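Local coordinates for CRISPR-associated protein, Cse1 family (Acidimicrobium ferrooxidans, PDB 4H3T) that belongs to the Cse1 family and probably acts as the large subunit of a type I-E CRISPR Cascade complex that recognises invading DNA, at residues R58-L63 and E212-N217; R66-P71 and G78-A83; D103-E108 and I265-E270; E270-G273 and V278-V281. The protein carries 1 engineered substitution. All blocks are in the same frame, centred on the assembly; numbering follows the deposited sequence.

Contact 1. Residues R58-L63 and E212-N217; sequences RLVLAL and ETLLLN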
loop_
_atom_site.group_PDB
_atom_site.type_symbol
_atom_site.label_atom_id
_atom_site.label_comp_id
_atom_site.label_asym_id
_atom_site.label_seq_id
_atom_site.Cartn_x
_atom_site.Cartn_y
_atom_site.Cartn_z
ATOM N N ARG A 58 -0.453 -1.547 11.110
ATOM C CA ARG A 58 -0.294 -2.941 11.513
ATOM C C ARG A 58 0.213 -3.080 12.936
ATOM O O ARG A 58 -0.273 -3.926 13.657
ATOM C CB ARG A 58 0.574 -3.697 10.534
ATOM C CG ARG A 58 -0.184 -3.879 9.252
ATOM C CD ARG A 58 0.633 -4.219 8.079
ATOM N NE ARG A 58 1.279 -5.525 8.153
ATOM C CZ ARG A 58 0.920 -6.627 7.511
ATOM N NH1 ARG A 58 -0.234 -6.678 6.853
ATOM N NH2 ARG A 58 1.690 -7.704 7.553
ATOM N N LEU A 59 1.083 -2.194 13.387
ATOM C CA LEU A 59 1.518 -2.211 14.787
ATOM C C LEU A 59 0.336 -2.015 15.728
ATOM O O LEU A 59 0.183 -2.691 16.753
ATOM C CB LEU A 59 2.552 -1.088 15.029
ATOM C CG LEU A 59 2.858 -0.779 16.541
ATOM C CD1 LEU A 59 3.574 -1.902 17.110
ATOM C CD2 LEU A 59 3.763 0.463 16.683
ATOM N N VAL A 60 -0.450 -1.001 15.432
ATOM C CA VAL A 60 -1.621 -0.635 16.231
ATOM C C VAL A 60 -2.699 -1.750 16.171
ATOM O O VAL A 60 -3.309 -2.050 17.201
ATOM C CB VAL A 60 -2.177 0.779 15.868
ATOM C CG1 VAL A 60 -3.459 1.089 16.611
ATOM C CG2 VAL A 60 -1.146 1.829 16.258
ATOM N N LEU A 61 -2.847 -2.429 15.070
ATOM C CA LEU A 61 -3.809 -3.559 14.999
ATOM C C LEU A 61 -3.356 -4.751 15.858
ATOM O O LEU A 61 -4.174 -5.385 16.483
ATOM C CB LEU A 61 -3.952 -4.015 13.564
ATOM C CG LEU A 61 -4.769 -3.094 12.636
ATOM C CD1 LEU A 61 -4.545 -3.487 11.152
ATOM C CD2 LEU A 61 -6.261 -3.099 13.006
ATOM N N ALA A 62 -2.039 -5.085 15.853
ATOM C CA ALA A 62 -1.545 -6.147 16.715
ATOM C C ALA A 62 -1.854 -5.807 18.164
ATOM O O ALA A 62 -2.229 -6.681 18.952
ATOM C CB ALA A 62 -0.051 -6.328 16.523
ATOM N N LEU A 63 -1.652 -4.543 18.532
ATOM C CA LEU A 63 -1.943 -4.079 19.916
ATOM C C LEU A 63 -3.465 -4.180 20.224
ATOM O O LEU A 63 -3.846 -4.643 21.303
ATOM C CB LEU A 63 -1.477 -2.647 19.902
ATOM C CG LEU A 63 -1.018 -1.865 21.098
ATOM C CD1 LEU A 63 -0.578 -2.753 22.324
ATOM C CD2 LEU A 63 0.099 -0.956 20.620
ATOM N N GLU A 212 -13.099 3.367 13.544
ATOM C CA GLU A 212 -13.732 2.639 12.424
ATOM C C GLU A 212 -12.713 1.899 11.591
ATOM O O GLU A 212 -12.914 0.743 11.270
ATOM C CB GLU A 212 -14.472 3.568 11.470
ATOM C CG GLU A 212 -15.728 4.196 11.988
ATOM C CD GLU A 212 -16.484 4.933 10.895
ATOM O OE1 GLU A 212 -16.099 4.837 9.701
ATOM O OE2 GLU A 212 -17.463 5.627 11.248
ATOM N N THR A 213 -11.609 2.574 11.225
ATOM C CA THR A 213 -10.502 1.966 10.474
ATOM C C THR A 213 -9.955 0.751 11.187
ATOM O O THR A 213 -9.729 -0.279 10.569
ATOM C CB THR A 213 -9.375 2.995 10.275
ATOM O OG1 THR A 213 -9.907 4.060 9.489
ATOM C CG2 THR A 213 -8.109 2.406 9.648
ATOM N N LEU A 214 -9.722 0.869 12.481
ATOM C CA LEU A 214 -9.208 -0.270 13.238
ATOM C C LEU A 214 -10.204 -1.430 13.236
ATOM O O LEU A 214 -9.814 -2.540 12.904
ATOM C CB LEU A 214 -8.881 0.127 14.655
ATOM C CG LEU A 214 -7.684 1.078 14.821
ATOM C CD1 LEU A 214 -7.581 1.490 16.306
ATOM C CD2 LEU A 214 -6.358 0.472 14.320
ATOM N N LEU A 215 -11.464 -1.155 13.422
ATOM C CA LEU A 215 -12.491 -2.212 13.385
ATOM C C LEU A 215 -12.693 -2.825 11.983
ATOM O O LEU A 215 -12.871 -4.052 11.899
ATOM C CB LEU A 215 -13.797 -1.697 13.938
ATOM C CG LEU A 215 -13.746 -1.347 15.471
ATOM C CD1 LEU A 215 -15.058 -0.831 15.934
ATOM C CD2 LEU A 215 -13.384 -2.552 16.321
ATOM N N LEU A 216 -12.625 -2.039 10.905
ATOM C CA LEU A 216 -12.696 -2.576 9.521
ATOM C C LEU A 216 -11.559 -3.539 9.253
ATOM O O LEU A 216 -11.711 -4.396 8.378
ATOM C CB LEU A 216 -12.659 -1.435 8.485
ATOM C CG LEU A 216 -13.933 -0.542 8.556
ATOM C CD1 LEU A 216 -13.750 0.781 7.778
ATOM C CD2 LEU A 216 -15.135 -1.283 8.020
ATOM N N ASN A 217 -10.401 -3.374 9.954
ATOM C CA ASN A 217 -9.212 -4.203 9.768
ATOM C C ASN A 217 -9.080 -5.338 10.788
ATOM O O ASN A 217 -8.210 -6.220 10.597
ATOM C CB ASN A 217 -7.947 -3.335 9.803
ATOM C CG ASN A 217 -7.738 -2.591 8.543
ATOM O OD1 ASN A 217 -7.188 -3.147 7.631
ATOM N ND2 ASN A 217 -8.247 -1.372 8.428
#

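Contact 2. Residues R66-P71 and G78-A83; sequences RILRGP and GRLWEA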
loop_
_atom_site.group_PDB
_atom_site.type_symbol
_atom_site.label_atom_id
_atom_site.label_comp_id
_atom_site.label_asym_id
_atom_site.label_seq_id
_atom_site.Cartn_x
_atom_site.Cartn_y
_atom_site.Cartn_z
ATOM N N ARG A 66 -4.614 -7.700 21.136
ATOM C CA ARG A 66 -4.144 -8.057 22.486
ATOM C C ARG A 66 -4.908 -7.300 23.545
ATOM O O ARG A 66 -5.224 -7.898 24.595
ATOM C CB ARG A 66 -2.626 -7.828 22.650
ATOM C CG ARG A 66 -1.714 -8.650 21.720
ATOM C CD ARG A 66 -1.970 -10.150 21.890
ATOM N NE ARG A 66 -1.535 -10.590 23.216
ATOM C CZ ARG A 66 -1.881 -11.728 23.813
ATOM N NH1 ARG A 66 -2.751 -12.559 23.237
ATOM N NH2 ARG A 66 -1.358 -12.049 24.984
ATOM N N ILE A 67 -5.185 -5.994 23.326
ATOM C CA ILE A 67 -5.951 -5.229 24.330
ATOM C C ILE A 67 -7.384 -5.774 24.392
ATOM O O ILE A 67 -7.938 -5.927 25.462
ATOM C CB ILE A 67 -5.953 -3.709 24.002
ATOM C CG1 ILE A 67 -4.583 -3.055 24.260
ATOM C CG2 ILE A 67 -7.044 -2.993 24.792
ATOM C CD1 ILE A 67 -4.376 -1.720 23.527
ATOM N N LEU A 68 -8.020 -5.977 23.237
ATOM C CA LEU A 68 -9.415 -6.408 23.225
ATOM C C LEU A 68 -9.578 -7.926 23.472
ATOM O O LEU A 68 -10.713 -8.398 23.671
ATOM C CB LEU A 68 -9.996 -6.012 21.842
ATOM C CG LEU A 68 -9.957 -4.480 21.549
ATOM C CD1 LEU A 68 -10.340 -4.202 20.101
ATOM C CD2 LEU A 68 -10.880 -3.695 22.452
ATOM N N ARG A 69 -8.473 -8.715 23.399
ATOM C CA ARG A 69 -8.509 -10.173 23.547
ATOM C C ARG A 69 -9.522 -10.687 22.543
ATOM O O ARG A 69 -10.308 -11.557 22.802
ATOM C CB ARG A 69 -8.828 -10.576 24.998
ATOM C CG ARG A 69 -7.749 -9.995 25.915
ATOM C CD ARG A 69 -7.786 -10.459 27.356
ATOM N NE ARG A 69 -7.710 -11.919 27.477
ATOM C CZ ARG A 69 -6.612 -12.670 27.331
ATOM N NH1 ARG A 69 -6.681 -13.991 27.475
ATOM N NH2 ARG A 69 -5.441 -12.107 27.021
ATOM N N GLY A 70 -9.422 -10.184 21.345
ATOM C CA GLY A 70 -10.383 -10.514 20.318
ATOM C C GLY A 70 -10.371 -9.399 19.306
ATOM O O GLY A 70 -9.427 -8.616 19.284
ATOM N N PRO A 71 -11.351 -9.363 18.389
ATOM C CA PRO A 71 -12.602 -10.172 18.371
ATOM C C PRO A 71 -12.394 -11.599 17.866
ATOM O O PRO A 71 -11.738 -11.842 16.858
ATOM C CB PRO A 71 -13.502 -9.368 17.432
ATOM C CG PRO A 71 -12.543 -8.710 16.465
ATOM C CD PRO A 71 -11.380 -8.306 17.354
ATOM N N GLY A 78 -19.317 -7.216 16.328
ATOM C CA GLY A 78 -20.584 -6.501 16.389
ATOM C C GLY A 78 -20.731 -5.651 17.646
ATOM O O GLY A 78 -21.095 -4.482 17.553
ATOM N N ARG A 79 -20.384 -6.185 18.817
ATOM C CA ARG A 79 -20.472 -5.373 20.046
ATOM C C ARG A 79 -19.425 -4.240 20.043
ATOM O O ARG A 79 -19.678 -3.169 20.573
ATOM C CB ARG A 79 -20.329 -6.232 21.329
ATOM C CG ARG A 79 -21.562 -7.129 21.616
ATOM C CD ARG A 79 -21.426 -7.830 22.977
ATOM N NE ARG A 79 -20.556 -9.005 22.882
ATOM C CZ ARG A 79 -20.937 -10.215 22.464
ATOM N NH1 ARG A 79 -22.198 -10.443 22.113
ATOM N NH2 ARG A 79 -20.057 -11.204 22.397
ATOM N N LEU A 80 -18.271 -4.442 19.429
ATOM C CA LEU A 80 -17.281 -3.360 19.320
ATOM C C LEU A 80 -17.768 -2.267 18.353
ATOM O O LEU A 80 -17.694 -1.079 18.682
ATOM C CB LEU A 80 -15.941 -3.916 18.839
ATOM C CG LEU A 80 -15.254 -4.816 19.828
ATOM C CD1 LEU A 80 -14.107 -5.555 19.189
ATOM C CD2 LEU A 80 -14.679 -4.026 20.990
ATOM N N TRP A 81 -18.299 -2.672 17.185
ATOM C CA TRP A 81 -18.793 -1.738 16.183
ATOM C C TRP A 81 -19.933 -0.882 16.757
ATOM O O TRP A 81 -19.927 0.315 16.540
ATOM C CB TRP A 81 -19.256 -2.486 14.933
ATOM C CG TRP A 81 -19.640 -1.571 13.816
ATOM C CD1 TRP A 81 -20.903 -1.159 13.493
ATOM C CD2 TRP A 81 -18.745 -0.829 12.967
ATOM N NE1 TRP A 81 -20.854 -0.274 12.438
ATOM C CE2 TRP A 81 -19.540 -0.027 12.121
ATOM C CE3 TRP A 81 -17.348 -0.790 12.815
ATOM C CZ2 TRP A 81 -18.983 0.806 11.143
ATOM C CZ3 TRP A 81 -16.804 0.009 11.820
ATOM C CH2 TRP A 81 -17.620 0.796 11.005
ATOM N N GLU A 82 -20.869 -1.492 17.516
ATOM C CA GLU A 82 -22.034 -0.799 18.094
ATOM C C GLU A 82 -21.641 0.123 19.275
ATOM O O GLU A 82 -22.399 1.037 19.595
ATOM C CB GLU A 82 -23.099 -1.827 18.553
ATOM C CG GLU A 82 -23.716 -2.661 17.431
ATOM C CD GLU A 82 -24.340 -4.000 17.821
ATOM O OE1 GLU A 82 -24.497 -4.268 19.037
ATOM O OE2 GLU A 82 -24.644 -4.799 16.901
ATOM N N ALA A 83 -20.496 -0.119 19.937
ATOM C CA ALA A 83 -20.023 0.753 21.025
ATOM C C ALA A 83 -19.416 2.009 20.403
ATOM O O ALA A 83 -19.120 1.980 19.210
ATOM C CB ALA A 83 -18.997 0.021 21.897
#

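Contact 3. Residues D103-E108 and I265-E270; sequences DLFSKE and IRLFPE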
loop_
_atom_site.group_PDB
_atom_site.type_symbol
_atom_site.label_atom_id
_atom_site.label_comp_id
_atom_site.label_asym_id
_atom_site.label_seq_id
_atom_site.Cartn_x
_atom_site.Cartn_y
_atom_site.Cartn_z
ATOM N N ASP A 103 9.613 0.771 26.332
ATOM C CA ASP A 103 10.624 1.821 26.511
ATOM C C ASP A 103 11.635 1.705 25.341
ATOM O O ASP A 103 12.370 0.718 25.188
ATOM C CB ASP A 103 11.247 1.747 27.933
ATOM C CG ASP A 103 12.336 2.785 28.280
ATOM O OD1 ASP A 103 12.552 3.730 27.488
ATOM O OD2 ASP A 103 12.988 2.623 29.317
ATOM N N LEU A 104 11.694 2.768 24.530
ATOM C CA LEU A 104 12.626 2.839 23.409
ATOM C C LEU A 104 14.110 2.746 23.842
ATOM O O LEU A 104 14.938 2.286 23.063
ATOM C CB LEU A 104 12.415 4.177 22.658
ATOM C CG LEU A 104 12.937 4.255 21.228
ATOM C CD1 LEU A 104 12.181 3.313 20.303
ATOM C CD2 LEU A 104 12.865 5.694 20.712
ATOM N N PHE A 105 14.444 3.217 25.052
ATOM C CA PHE A 105 15.816 3.210 25.550
ATOM C C PHE A 105 16.003 2.323 26.773
ATOM O O PHE A 105 16.961 2.513 27.507
ATOM C CB PHE A 105 16.279 4.647 25.840
ATOM C CG PHE A 105 16.024 5.607 24.693
ATOM C CD1 PHE A 105 16.416 5.292 23.398
ATOM C CD2 PHE A 105 15.361 6.805 24.907
ATOM C CE1 PHE A 105 16.206 6.195 22.343
ATOM C CE2 PHE A 105 15.215 7.737 23.878
ATOM C CZ PHE A 105 15.622 7.423 22.599
ATOM N N SER A 106 15.167 1.283 26.942
ATOM C CA SER A 106 15.351 0.329 28.038
ATOM C C SER A 106 16.728 -0.324 27.895
ATOM O O SER A 106 17.140 -0.630 26.780
ATOM C CB SER A 106 14.270 -0.747 28.023
ATOM O OG SER A 106 14.598 -1.811 28.906
ATOM N N LYS A 107 17.440 -0.503 28.989
ATOM C CA LYS A 107 18.757 -1.162 28.910
ATOM C C LYS A 107 18.615 -2.693 28.731
ATOM O O LYS A 107 19.505 -3.322 28.204
ATOM C CB LYS A 107 19.622 -0.812 30.144
ATOM C CG LYS A 107 20.387 0.524 29.939
ATOM C CD LYS A 107 21.604 0.706 30.842
ATOM C CE LYS A 107 21.303 1.314 32.190
ATOM N NZ LYS A 107 22.545 1.453 33.004
ATOM N N GLU A 108 17.487 -3.275 29.077
ATOM C CA GLU A 108 17.290 -4.706 28.934
ATOM C C GLU A 108 16.318 -5.056 27.809
ATOM O O GLU A 108 16.559 -6.032 27.111
ATOM C CB GLU A 108 16.796 -5.259 30.293
ATOM C CG GLU A 108 16.459 -6.734 30.269
ATOM C CD GLU A 108 16.147 -7.377 31.613
ATOM O OE1 GLU A 108 15.779 -6.651 32.565
ATOM O OE2 GLU A 108 16.179 -8.628 31.674
ATOM N N ILE A 265 18.164 -4.219 15.181
ATOM C CA ILE A 265 18.483 -2.791 15.255
ATOM C C ILE A 265 18.783 -2.367 16.671
ATOM O O ILE A 265 18.161 -2.827 17.614
ATOM C CB ILE A 265 17.296 -1.961 14.668
ATOM C CG1 ILE A 265 16.970 -2.394 13.192
ATOM C CG2 ILE A 265 17.573 -0.473 14.766
ATOM C CD1 ILE A 265 15.812 -1.670 12.566
ATOM N N ARG A 266 19.694 -1.436 16.798
ATOM C CA ARG A 266 19.989 -0.811 18.078
ATOM C C ARG A 266 20.160 0.669 17.861
ATOM O O ARG A 266 20.978 1.073 16.992
ATOM C CB ARG A 266 21.253 -1.417 18.721
ATOM C CG ARG A 266 21.624 -0.767 20.057
ATOM C CD ARG A 266 22.752 -1.528 20.709
ATOM N NE ARG A 266 23.172 -0.854 21.931
ATOM C CZ ARG A 266 24.241 -1.172 22.651
ATOM N NH1 ARG A 266 25.055 -2.141 22.254
ATOM N NH2 ARG A 266 24.526 -0.494 23.763
ATOM N N LEU A 267 19.378 1.477 18.620
ATOM C CA LEU A 267 19.515 2.961 18.630
ATOM C C LEU A 267 20.549 3.320 19.681
ATOM O O LEU A 267 20.631 2.647 20.701
ATOM C CB LEU A 267 18.209 3.665 18.978
ATOM C CG LEU A 267 16.994 3.343 18.141
ATOM C CD1 LEU A 267 15.743 4.016 18.711
ATOM C CD2 LEU A 267 17.152 3.724 16.682
ATOM N N PHE A 268 21.365 4.315 19.437
ATOM C CA PHE A 268 22.358 4.776 20.430
ATOM C C PHE A 268 21.955 6.190 20.891
ATOM O O PHE A 268 22.404 7.149 20.293
ATOM C CB PHE A 268 23.743 4.780 19.825
ATOM C CG PHE A 268 24.230 3.377 19.531
ATOM C CD1 PHE A 268 24.853 2.611 20.527
ATOM C CD2 PHE A 268 23.989 2.784 18.297
ATOM C CE1 PHE A 268 25.360 1.337 20.239
ATOM C CE2 PHE A 268 24.435 1.487 18.028
ATOM C CZ PHE A 268 25.085 0.755 19.015
ATOM N N PRO A 269 21.093 6.330 21.905
ATOM C CA PRO A 269 20.663 7.693 22.313
ATOM C C PRO A 269 21.772 8.465 23.060
ATOM O O PRO A 269 22.673 7.869 23.629
ATOM C CB PRO A 269 19.481 7.423 23.244
ATOM C CG PRO A 269 19.844 6.066 23.900
ATOM C CD PRO A 269 20.408 5.289 22.709
ATOM N N GLU A 270 21.679 9.791 23.042
ATOM C CA GLU A 270 22.632 10.668 23.724
ATOM C C GLU A 270 21.898 11.818 24.310
ATOM O O GLU A 270 20.992 12.373 23.657
ATOM C CB GLU A 270 23.718 11.155 22.754
ATOM C CG GLU A 270 24.710 12.148 23.313
ATOM C CD GLU A 270 25.637 12.838 22.325
ATOM O OE1 GLU A 270 25.376 12.738 21.112
ATOM O OE2 GLU A 270 26.600 13.510 22.765
#

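Contact 4. Residues E270-G273 and V278-V281; sequences ERRG and VPRV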
loop_
_atom_site.group_PDB
_atom_site.type_symbol
_atom_site.label_atom_id
_atom_site.label_comp_id
_atom_site.label_asym_id
_atom_site.label_seq_id
_atom_site.Cartn_x
_atom_site.Cartn_y
_atom_site.Cartn_z
ATOM N N GLU A 270 21.679 9.791 23.042
ATOM C CA GLU A 270 22.632 10.668 23.724
ATOM C C GLU A 270 21.898 11.818 24.310
ATOM O O GLU A 270 20.992 12.373 23.657
ATOM C CB GLU A 270 23.718 11.155 22.754
ATOM C CG GLU A 270 24.710 12.148 23.313
ATOM C CD GLU A 270 25.637 12.838 22.325
ATOM O OE1 GLU A 270 25.376 12.738 21.112
ATOM O OE2 GLU A 270 26.600 13.510 22.765
ATOM N N ARG A 271 22.329 12.234 25.510
ATOM C CA ARG A 271 21.771 13.379 26.200
ATOM C C ARG A 271 22.522 14.618 25.712
ATOM O O ARG A 271 23.760 14.638 25.740
ATOM C CB ARG A 271 21.905 13.222 27.728
ATOM C CG ARG A 271 20.879 14.036 28.523
ATOM C CD ARG A 271 19.932 13.149 29.338
ATOM N NE ARG A 271 18.536 13.581 29.276
ATOM C CZ ARG A 271 17.553 13.049 29.990
ATOM N NH1 ARG A 271 16.314 13.504 29.863
ATOM N NH2 ARG A 271 17.793 12.036 30.817
ATOM N N ARG A 272 21.793 15.629 25.219
ATOM C CA ARG A 272 22.423 16.890 24.781
ATOM C C ARG A 272 21.686 17.994 25.557
ATOM O O ARG A 272 20.556 18.360 25.186
ATOM C CB ARG A 272 22.294 17.034 23.258
ATOM C CG ARG A 272 23.114 16.049 22.513
ATOM C CD ARG A 272 23.056 16.332 21.039
ATOM N NE ARG A 272 23.868 15.374 20.307
ATOM C CZ ARG A 272 24.018 15.332 18.986
ATOM N NH1 ARG A 272 23.384 16.183 18.217
ATOM N NH2 ARG A 272 24.781 14.411 18.431
ATOM N N GLY A 273 22.283 18.422 26.669
ATOM C CA GLY A 273 21.636 19.356 27.587
ATOM C C GLY A 273 20.434 18.610 28.169
ATOM O O GLY A 273 20.593 17.494 28.620
ATOM N N VAL A 278 18.865 10.871 19.137
ATOM C CA VAL A 278 19.443 9.626 18.610
ATOM C C VAL A 278 20.369 9.977 17.441
ATOM O O VAL A 278 19.890 10.106 16.353
ATOM C CB VAL A 278 18.362 8.591 18.178
ATOM C CG1 VAL A 278 19.001 7.284 17.737
ATOM C CG2 VAL A 278 17.340 8.330 19.284
ATOM N N PRO A 279 21.678 10.088 17.648
ATOM C CA PRO A 279 22.584 10.435 16.523
ATOM C C PRO A 279 23.114 9.210 15.744
ATOM O O PRO A 279 23.655 9.360 14.650
ATOM C CB PRO A 279 23.734 11.151 17.220
ATOM C CG PRO A 279 23.758 10.616 18.560
ATOM C CD PRO A 279 22.382 10.155 18.940
ATOM N N ARG A 280 23.070 8.000 16.338
ATOM C CA ARG A 280 23.662 6.822 15.724
ATOM C C ARG A 280 22.744 5.610 15.857
ATOM O O ARG A 280 21.937 5.537 16.789
ATOM C CB ARG A 280 25.039 6.512 16.373
ATOM C CG ARG A 280 26.124 7.586 16.178
ATOM C CD ARG A 280 27.448 7.159 16.872
ATOM N NE ARG A 280 27.217 6.809 18.289
ATOM C CZ ARG A 280 27.681 5.743 18.952
ATOM N NH1 ARG A 280 28.503 4.884 18.360
ATOM N NH2 ARG A 280 27.344 5.543 20.227
ATOM N N VAL A 281 22.943 4.622 14.954
ATOM C CA VAL A 281 22.129 3.415 14.884
ATOM C C VAL A 281 22.971 2.262 14.274
ATOM O O VAL A 281 23.880 2.509 13.469
ATOM C CB VAL A 281 20.810 3.642 14.062
ATOM C CG1 VAL A 281 21.108 3.891 12.580
ATOM C CG2 VAL A 281 19.874 2.451 14.209
#

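Contact 1. Residues R58-L63 and E212-N217
The amide of Asn217, the flat group nearest the meeting of Leu61 with the second helix, has its polar atoms taken up by hydrogen bonds, Thr213 O lying in its plane, while its CB is left to receive the leucine. Its ND2 lies 2.8 Å from Thr213 O, one turn back, with an almost straight N-H (172°); Pro205 O accepts from the same nitrogen, and OD1 takes a hydrogen bond from His300 NE2. Together these bonds fix the rotation of the buried amide. Leu61 straddles CB with both methyls, CD2 at 3.6 Å from Asn217 CB and CD1 at 3.7 Å, the two side chains running at about a right angle. The setting is the crossing of helix 52-68 with the short helix 210-217, whose local axes pass 10.4 Å apart at -74°, so that the meeting is confined to a few side chains. Beside the asparagine, Leu61 CD2 also rests 3.6 Å from Leu214 O, a packing contact, and 3.8 Å from Leu214 CD2. Val60 meets that same methyl from another side: with CG1 anti to the backbone N (chi1 175°), this branch reaches Leu214 CD2 at 3.7 Å, again crosswise. Phe36 of helix 32-37 packs against Val60, and Ala204 of strand 202-206 lies against Asn217.

Contact 2. Residues R66-P71 and G78-A83
Leu80 overlaps Leu68 methyl for methyl: CD1 of Leu80 stands 4.1 Å from CD1 of Leu68, and CD2 of Leu80 lies at the same distance from CD2 of Leu68. The two leucines thus meet tip to tip, each presenting its whole isopropyl fork, and their chains cross obliquely. Both have CG anti to the carbonyl carbon, with chi1 at -60° in Leu68 and -68° in Leu80, and in both an extended second torsion carries the fork out from its helix toward the other. Pro71 adds a second, slighter touch, its CB lying 4.2 Å from Leu80 CD1, so that Leu80 is met by both the last turn of helix 52-68 and the chain that leaves it.

That exit is sharply shaped. Arg69 breaks the helix with a positive phi of 54°, Gly70 follows in a conformation where a side chain would press on the preceding carbonyl oxygen, and the peptide bond before Pro71 is cis. This brings the proline round to face helix 74-82, which is joined to helix 52-68 by only a short connection. Phe86 packs on Leu68, Trp77 on Pro71, and Leu215 of helix 210-217 on Leu80.

No hydrogen bond or ion pair spans the two segments. Their association therefore rests on carbon-to-carbon packing at ordinary van der Waals distances, which gains from burial but offers no directional bond between the segments.

Contact 3. Residues D103-E108 and I265-E270
Phe105 and Pro269 form a CH-pi contact: Pro269 CB lies 3.8 Å from the centroid of the Phe105 ring and 20° off its normal, while Pro269 CG comes within 3.5 Å of Phe105 CD1. The opposite face of the ring is taken by Leu104 CB, leaving the phenyl sandwiched between its own neighbour and the proline. Replacing Phe105 with an alanine would probably open a gap over Pro269 and deprive its CB of the aromatic face.

Aliphatic packing comes next. A single methyl, Leu267 CD1, sits against the fork of Leu104, 3.8 Å from its CG and almost as near both of its methyls; here the two chains cross at about a right angle. Ala160 of helix 157-170 also packs on Leu267.

Polar bonds are made inside the loop or through a third party. Asp103 OD1 accepts from Phe105 N at 3.1 Å, the donor lying above the carboxylate plane, and Gln113 links the segments by giving its NE2 to Leu104 O and accepting from Leu267 N. The arrangement is that of an Asx turn superimposed on a type I beta turn, seated against one strand of a beta hairpin.

Contact 4. Residues E270-G273 and V278-V281
The beta hairpin made by strands 263-272 and 275-289 carries this contact near its turn, where Pro279 of the second strand leans on an ion pair formed within the first. Arg272 grips Glu270 side-on, its NE and NH2 both directed at the single oxygen OE1, at 3.1 Å for Arg272 NE to Glu270 OE1 and 3.2 Å for Arg272 NH2 to the same oxygen. Both donors come from the same face of the carboxylate, and OE1 lies close to the guanidinium plane. Glu270 reaches the arginine with CG anti to the backbone N (chi1 176°) and an extended chain beyond it. Across the hairpin, Pro279 sets CG 3.7 Å from Glu270 OE1 and CB 3.6 Å from Arg272 NH2, so the pyrrolidine ring borders the salt bridge without bonding to it. The glutamate chain runs roughly perpendicular to the proline, whereas the arginine slides past it. With an alanine in place of Glu270, Arg272 would probably lose its carboxylate mate and be set free to swing away from Pro279.

Arg272 also touches a crystal neighbour, which may influence its pose. Around the hairpin, Ala154 lies against Arg272, Val278 points away from 270-273 and its side chain packs on Phe105 and Leu267, and strand 275-289 pairs in antiparallel fashion with the short strand 126-127 as well as with strand 263-272.

From the N terminus, helix 52-68 supplies the first partner of contact 1 and then, at its end, of contact 2. Contact 2 closes almost at once on helix 74-82 and is nested in the far larger loop that contact 1 closes on helix 210-217; the two touch where Leu215 meets Leu80 and Trp81, making one helical cluster. Contact 3 opens within that loop and closes beyond it, on strand 263-272, so contacts 1 and 3 cross, their centres about 26 Å apart. Contact 4 begins at Glu270, where contact 3 ends, and closes a short hairpin. Contacts 3 and 4 thus share one sheet, away from the helices of contacts 1 and 2.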